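PDB 6EHE: OmpT protein, which probably acts as an outer-membrane porin, a beta-barrel channel through which small solutes and ions would diffuse. Local coordinates for residues L265-K270 with V277-G282. Sequence-based numbering, arbitrary orientation.
Sequences LGVEYK and VYAEYG. With C8E ((hydroxyethyloxy)tri(ethyloxy)octane), chain B.
Leu-265, Val-267 and Tyr-269 face Tyr-281, Ala-279 and Val-277 as hydrogen-bonded pairs of an antiparallel hairpin in the porin barrel; the segment axes approach to 4.6 Å, their directions 178° apart. Each pair exchanges two backbone bonds, six in all. Leu-265 N to Tyr-281 O measures 3.0 Å. Tyr-269 N to Val-277 O is shorter, 2.8 Å, and its N-H...O angle of 178° is the straightest of the six.

Weaker CA-H...O contacts supplement this ladder, the shortest from Tyr-278 CA to Val-267 O at 3.2 Å. Gly-266 CA and Glu-280 CA, a non-hydrogen-bonded pair, approach to 3.9 Å, which fits the lack of a Gly-266 side chain on the face where Glu-280 CB projects.

Apolar contacts occupy the face bearing Leu-265, Val-267, Tyr-269, Val-277, Ala-279 and Tyr-281. With chi1 at 59°, Val-267 CG1 lies between its backbone N and carbonyl carbon and comes 4.2 Å from Ala-279 CB. The detergent's alkyl carbons run along this face: C8E C1 is 3.6 Å from Val-277 CG1, C8E C2 touches Val-267 CG1, and C8E C6 lies 4.0 Å from Tyr-269 CD1, oblique to the ring.

On the opposite face, Glu-268, Tyr-278 and Glu-280 are buried, their polar ends bonded beyond the hairpin. Glu-268 OE1 forms a salt bridge with Lys-240 and OE2 a hydrogen bond with the Tyr-95 hydroxyl; Glu-280 also bonds Tyr-242; the Tyr-278 hydroxyl bonds Glu-14 and Arg-316.

The chemistry is thus two-sided: a backbone ladder separates a largely apolar, detergent-contacting surface, consistent with the membrane-facing wall, from a polar and charged face, probably inside the barrel, where Glu-280 takes the backbone N-H groups of 95-97 and the Tyr-278 ring stacks on Tyr-95.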
ATOM      1  N   LEU A 265       4.807   2.423  17.702  1.00 34.32           N
ATOM      2  CA  LEU A 265       4.988   3.768  18.243  1.00 39.09           C
ATOM      3  C   LEU A 265       6.275   4.351  17.700  1.00 39.93           C
ATOM      4  O   LEU A 265       7.308   3.674  17.728  1.00 41.18           O
ATOM      5  CB  LEU A 265       5.044   3.755  19.770  1.00 43.76           C
ATOM      6  CG  LEU A 265       5.534   5.064  20.384  1.00 46.86           C
ATOM      7  CD1 LEU A 265       4.447   6.128  20.330  1.00 41.48           C
ATOM      8  CD2 LEU A 265       5.966   4.823  21.820  1.00 50.60           C
ATOM      9  N   GLY A 266       6.222   5.585  17.207  1.00 36.22           N
ATOM     10  CA  GLY A 266       7.428   6.164  16.637  1.00 40.01           C
ATOM     11  C   GLY A 266       7.399   7.677  16.637  1.00 38.00           C
ATOM     12  O   GLY A 266       6.450   8.314  17.107  1.00 36.90           O
ATOM     13  N   VAL A 267       8.467   8.233  16.069  1.00 36.40           N
ATOM     14  CA  VAL A 267       8.689   9.671  15.956  1.00 37.85           C
ATOM     15  C   VAL A 267       9.194   9.952  14.552  1.00 36.88           C
ATOM     16  O   VAL A 267       9.944   9.151  13.978  1.00 36.79           O
ATOM     17  CB  VAL A 267       9.713  10.192  16.992  1.00 39.48           C
ATOM     18  CG1 VAL A 267      11.055   9.478  16.816  1.00 39.51           C
ATOM     19  CG2 VAL A 267       9.907  11.693  16.859  1.00 38.59           C
ATOM     20  N   GLU A 268       8.778  11.094  14.011  1.00 39.41           N
ATOM     21  CA  GLU A 268       9.156  11.575  12.693  1.00 42.66           C
ATOM     22  C   GLU A 268       9.613  13.016  12.836  1.00 43.17           C
ATOM     23  O   GLU A 268       8.909  13.836  13.440  1.00 42.05           O
ATOM     24  CB  GLU A 268       7.976  11.486  11.718  1.00 41.79           C
ATOM     25  CG  GLU A 268       8.124  12.328  10.459  1.00 45.93           C
ATOM     26  CD  GLU A 268       6.824  12.441   9.687  1.00 48.37           C
ATOM     27  OE1 GLU A 268       5.969  13.296  10.039  1.00 51.26           O
ATOM     28  OE2 GLU A 268       6.646  11.647   8.737  1.00 47.87           O
ATOM     29  N   TYR A 269      10.797  13.312  12.312  1.00 39.59           N
ATOM     30  CA  TYR A 269      11.285  14.672  12.223  1.00 37.58           C
ATOM     31  C   TYR A 269      11.456  14.988  10.755  1.00 43.42           C
ATOM     32  O   TYR A 269      12.244  14.333  10.067  1.00 46.13           O
ATOM     33  CB  TYR A 269      12.600  14.849  12.967  1.00 43.18           C
ATOM     34  CG  TYR A 269      13.057  16.285  12.954  1.00 47.36           C
ATOM     35  CD1 TYR A 269      12.533  17.207  13.850  1.00 44.01           C
ATOM     36  CD2 TYR A 269      13.990  16.727  12.022  1.00 47.16           C
ATOM     37  CE1 TYR A 269      12.944  18.517  13.842  1.00 46.29           C
ATOM     38  CE2 TYR A 269      14.395  18.035  12.001  1.00 50.00           C
ATOM     39  CZ  TYR A 269      13.868  18.930  12.909  1.00 49.57           C
ATOM     40  OH  TYR A 269      14.288  20.244  12.879  1.00 51.54           O
ATOM     41  N   LYS A 270      10.696  15.961  10.266  1.00 47.99           N
ATOM     42  CA  LYS A 270      10.802  16.394   8.878  1.00 53.27           C
ATOM     43  C   LYS A 270      11.750  17.580   8.872  1.00 51.89           C
ATOM     44  O   LYS A 270      11.348  18.706   9.163  1.00 52.80           O
ATOM     45  CB  LYS A 270       9.431  16.757   8.313  1.00 49.44           C
ATOM     46  CG  LYS A 270       8.655  15.572   7.772  1.00 54.37           C
ATOM     47  CD  LYS A 270       7.150  15.747   7.919  1.00 54.36           C
ATOM     48  CE  LYS A 270       6.466  15.792   6.561  1.00 60.76           C
ATOM     49  NZ  LYS A 270       5.021  16.144   6.672  1.00 68.88           N
ATOM     50  N   VAL A 277      13.848  12.093   9.188  1.00 38.35           N
ATOM     51  CA  VAL A 277      14.398  11.021  10.001  1.00 39.82           C
ATOM     52  C   VAL A 277      13.279  10.471  10.869  1.00 39.96           C
ATOM     53  O   VAL A 277      12.379  11.209  11.292  1.00 36.06           O
ATOM     54  CB  VAL A 277      15.581  11.527  10.859  1.00 39.88           C
ATOM     55  CG1 VAL A 277      16.183  10.390  11.666  1.00 43.75           C
ATOM     56  CG2 VAL A 277      16.636  12.096   9.952  1.00 41.44           C
ATOM     57  N   TYR A 278      13.317   9.162  11.117  1.00 34.91           N
ATOM     58  CA  TYR A 278      12.201   8.543  11.827  1.00 38.53           C
ATOM     59  C   TYR A 278      12.664   7.291  12.545  1.00 35.61           C
ATOM     60  O   TYR A 278      13.538   6.564  12.064  1.00 36.41           O
ATOM     61  CB  TYR A 278      11.038   8.192  10.874  1.00 39.29           C
ATOM     62  CG  TYR A 278      11.493   7.539   9.577  1.00 37.75           C
ATOM     63  CD1 TYR A 278      11.866   8.314   8.466  1.00 34.39           C
ATOM     64  CD2 TYR A 278      11.549   6.147   9.459  1.00 35.73           C
ATOM     65  CE1 TYR A 278      12.304   7.712   7.282  1.00 38.34           C
ATOM     66  CE2 TYR A 278      11.984   5.534   8.266  1.00 38.37           C
ATOM     67  CZ  TYR A 278      12.359   6.314   7.187  1.00 38.55           C
ATOM     68  OH  TYR A 278      12.790   5.691   6.016  1.00 43.76           O
ATOM     69  N   ALA A 279      12.047   7.035  13.688  1.00 33.26           N
ATOM     70  CA  ALA A 279      12.337   5.828  14.453  1.00 38.05           C
ATOM     71  C   ALA A 279      11.040   5.237  14.991  1.00 36.95           C
ATOM     72  O   ALA A 279      10.082   5.966  15.264  1.00 41.06           O
ATOM     73  CB  ALA A 279      13.299   6.126  15.609  1.00 36.09           C
ATOM     74  N   GLU A 280      11.020   3.916  15.175  1.00 35.76           N
ATOM     75  CA  GLU A 280       9.765   3.232  15.453  1.00 36.86           C
ATOM     76  C   GLU A 280       9.992   1.886  16.126  1.00 42.35           C
ATOM     77  O   GLU A 280      10.849   1.110  15.694  1.00 42.24           O
ATOM     78  CB  GLU A 280       8.992   3.034  14.152  1.00 40.19           C
ATOM     79  CG  GLU A 280       7.772   2.099  14.170  1.00 39.75           C
ATOM     80  CD  GLU A 280       7.043   2.189  12.841  1.00 39.32           C
ATOM     81  OE1 GLU A 280       7.020   3.334  12.334  1.00 38.17           O
ATOM     82  OE2 GLU A 280       6.538   1.157  12.295  1.00 38.76           O
ATOM     83  N   TYR A 281       9.181   1.607  17.158  1.00 41.17           N
ATOM     84  CA  TYR A 281       9.059   0.284  17.771  1.00 43.82           C
ATOM     85  C   TYR A 281       7.798  -0.399  17.273  1.00 41.34           C
ATOM     86  O   TYR A 281       6.753   0.247  17.114  1.00 41.12           O
ATOM     87  CB  TYR A 281       8.964   0.351  19.302  1.00 43.97           C
ATOM     88  CG  TYR A 281      10.093   1.069  19.994  1.00 51.81           C
ATOM     89  CD1 TYR A 281       9.961   2.403  20.371  1.00 56.70           C
ATOM     90  CD2 TYR A 281      11.279   0.404  20.312  1.00 51.16           C
ATOM     91  CE1 TYR A 281      10.985   3.072  21.030  1.00 55.11           C
ATOM     92  CE2 TYR A 281      12.307   1.059  20.963  1.00 59.20           C
ATOM     93  CZ  TYR A 281      12.153   2.398  21.320  1.00 65.37           C
ATOM     94  OH  TYR A 281      13.170   3.062  21.972  1.00 78.44           O
ATOM     95  N   GLY A 282       7.894  -1.710  17.072  1.00 44.65           N
ATOM     96  CA  GLY A 282       6.743  -2.547  16.803  1.00 46.93           C
ATOM     97  C   GLY A 282       6.627  -3.691  17.794  1.00 50.05           C
ATOM     98  O   GLY A 282       7.624  -4.338  18.110  1.00 51.09           O
TER
HETATM   99  C1  C8E B 401      14.972  10.231  15.014  1.00 31.85           C
HETATM  100  C2  C8E B 401      13.988  11.357  15.363  1.00 41.60           C
HETATM  101  C3  C8E B 401      14.655  12.697  15.701  1.00 41.61           C
HETATM  102  C4  C8E B 401      14.173  13.267  17.038  1.00 49.44           C
HETATM  103  C5  C8E B 401      13.165  14.412  16.872  1.00 53.70           C
HETATM  104  C6  C8E B 401      13.668  15.778  17.374  1.00 48.00           C